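Local coordinates for protein major mite allergen Der p 23 (Dermatophagoides pteronyssinus, PDB 4ZCE) that is a major house dust mite allergen that binds IgE and, despite its peritrophin-like chitin-binding fold, does not bind chitin in vitro, at residues A[34-37]-A[41-44]. Numbering follows the deposited sequence.
Sequences KDCP and RWNE. With EDO (1,2-ethanediol), chain C.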
loop_
_atom_site.group_PDB
_atom_site.type_symbol
_atom_site.label_atom_id
_atom_site.label_comp_id
_atom_site.label_asym_id
_atom_site.label_seq_id
_atom_site.Cartn_x
_atom_site.Cartn_y
_atom_site.Cartn_z
ATOM N N LYS A 34 4.762 7.623 1.250
ATOM C CA LYS A 34 4.706 6.329 0.559
ATOM C C LYS A 34 3.845 6.375 -0.696
ATOM O O LYS A 34 2.958 7.219 -0.830
ATOM C CB LYS A 34 4.117 5.264 1.480
ATOM C CG LYS A 34 4.996 4.878 2.665
ATOM C CD LYS A 34 6.307 4.309 2.184
ATOM C CE LYS A 34 6.907 3.387 3.213
ATOM N NZ LYS A 34 8.256 2.918 2.796
ATOM N N ASP A 35 4.119 5.440 -1.610
ATOM C CA ASP A 35 3.329 5.240 -2.831
ATOM C C ASP A 35 2.448 4.014 -2.721
ATOM O O ASP A 35 2.874 2.987 -2.211
ATOM C CB ASP A 35 4.255 5.009 -4.022
ATOM C CG ASP A 35 5.151 6.189 -4.298
ATOM O OD1 ASP A 35 4.620 7.258 -4.633
ATOM O OD2 ASP A 35 6.387 6.038 -4.202
ATOM N N CYS A 36 1.223 4.112 -3.225
ATOM C CA CYS A 36 0.404 2.927 -3.426
ATOM C C CYS A 36 0.916 2.178 -4.646
ATOM O O CYS A 36 1.434 2.790 -5.580
ATOM C CB CYS A 36 -1.055 3.297 -3.655
ATOM S SG CYS A 36 -1.935 3.779 -2.143
ATOM N N PRO A 37 0.707 0.854 -4.684
ATOM C CA PRO A 37 1.222 0.032 -5.788
ATOM C C PRO A 37 0.272 -0.031 -6.986
ATOM O O PRO A 37 -0.928 0.179 -6.841
ATOM C CB PRO A 37 1.312 -1.352 -5.156
ATOM C CG PRO A 37 0.184 -1.351 -4.173
ATOM C CD PRO A 37 0.153 0.026 -3.601
ATOM N N ARG A 41 -5.213 3.494 -5.260
ATOM C CA ARG A 41 -5.355 4.811 -4.655
ATOM C C ARG A 41 -5.605 4.665 -3.161
ATOM O O ARG A 41 -6.171 3.672 -2.711
ATOM C CB ARG A 41 -6.516 5.569 -5.313
ATOM C CG ARG A 41 -6.182 6.137 -6.684
ATOM C CD ARG A 41 -7.370 6.850 -7.329
ATOM N NE ARG A 41 -7.016 7.385 -8.647
ATOM C CZ ARG A 41 -7.502 8.512 -9.167
ATOM N NH1 ARG A 41 -8.371 9.255 -8.489
ATOM N NH2 ARG A 41 -7.101 8.904 -10.366
ATOM N N TRP A 42 -5.188 5.670 -2.391
ATOM C CA TRP A 42 -5.294 5.612 -0.943
ATOM C C TRP A 42 -6.745 5.678 -0.541
ATOM O O TRP A 42 -7.497 6.511 -1.050
ATOM C CB TRP A 42 -4.545 6.766 -0.291
ATOM C CG TRP A 42 -4.618 6.678 1.177
ATOM C CD1 TRP A 42 -5.284 7.511 2.016
ATOM C CD2 TRP A 42 -4.048 5.651 1.996
ATOM N NE1 TRP A 42 -5.154 7.081 3.316
ATOM C CE2 TRP A 42 -4.390 5.943 3.329
ATOM C CE3 TRP A 42 -3.267 4.524 1.729
ATOM C CZ2 TRP A 42 -3.988 5.148 4.385
ATOM C CZ3 TRP A 42 -2.864 3.746 2.777
ATOM C CH2 TRP A 42 -3.217 4.062 4.094
ATOM N N ASN A 43 -7.130 4.774 0.347
ATOM C CA ASN A 43 -8.490 4.662 0.867
ATOM C C ASN A 43 -8.435 4.994 2.358
ATOM O O ASN A 43 -8.020 4.173 3.178
ATOM C CB ASN A 43 -8.995 3.234 0.598
ATOM C CG ASN A 43 -10.363 2.938 1.216
ATOM O OD1 ASN A 43 -10.872 3.681 2.048
ATOM N ND2 ASN A 43 -10.948 1.820 0.816
ATOM N N GLU A 44 -8.804 6.228 2.696
ATOM C CA GLU A 44 -8.700 6.736 4.065
ATOM C C GLU A 44 -9.485 5.888 5.054
ATOM O O GLU A 44 -9.035 5.620 6.169
ATOM C CB GLU A 44 -9.263 8.159 4.119
ATOM C CG GLU A 44 -8.406 9.169 3.412
ATOM C CD GLU A 44 -8.829 10.605 3.688
ATOM O OE1 GLU A 44 -9.223 11.294 2.721
ATOM O OE2 GLU A 44 -8.744 11.044 4.857
HETATM C C1 EDO C . 6.494 9.420 -2.649
HETATM O O1 EDO C . 6.518 10.818 -2.880
HETATM C C2 EDO C . 7.360 8.898 -3.759
HETATM O O2 EDO C . 8.214 7.952 -3.158
#
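C36 and W42 meet where the two small antiparallel sheets of the peritrophin-A fold, the chitin-binding type-2 domain of the longer allergen, are joined at the C36-C49 disulfide. Strand 30-35 is an outer strand of the three-stranded sheet; after a short loop the chain returns as strand 42-43, which pairs with 48-49. Between 34-37 and 41-44 the contact is carried by one side-chain atom, the SG of C36. C36 SG lies 3.8 Å from W42 N. C36 SG is also 3.9 Å from R41 C, so it rests against the peptide unit joining those two residues. With chi1 at -76°, SG stands anti to its own carbonyl carbon, which directs it toward 41-44, where it is also bonded to C49 of strand 48-49. It also reaches the edge of the indole near the ring plane, 4.2 Å from CE3 of W42. The ring swings away from its own backbone N (chi1 -178°) and stacks on F23, while Y13 and A15 of strand 12-15 touch it too; a broad, flat tryptophan suits a place where it can lie against strands 12-15 and 22-27. R41 contributes backbone alone, since its CB points away from C36 and the long chain, whose residue is exposed, runs past P20 and H21. Away from this contact, the OD2 of D35 accepts a 2.8 Å hydrogen bond from O2 of an ethanediol, probably from the crystallisation liquor, that also hydrogen-bonds the NZ of K22. No hydrogen bond joins 34-37 to 41-44. The small, partly buried contact rests on van der Waals packing of a sulfur itself fixed by a covalent bond, consistent with the disulfide and the W42-F23 stack together holding the two-stranded sheet against the three-stranded one.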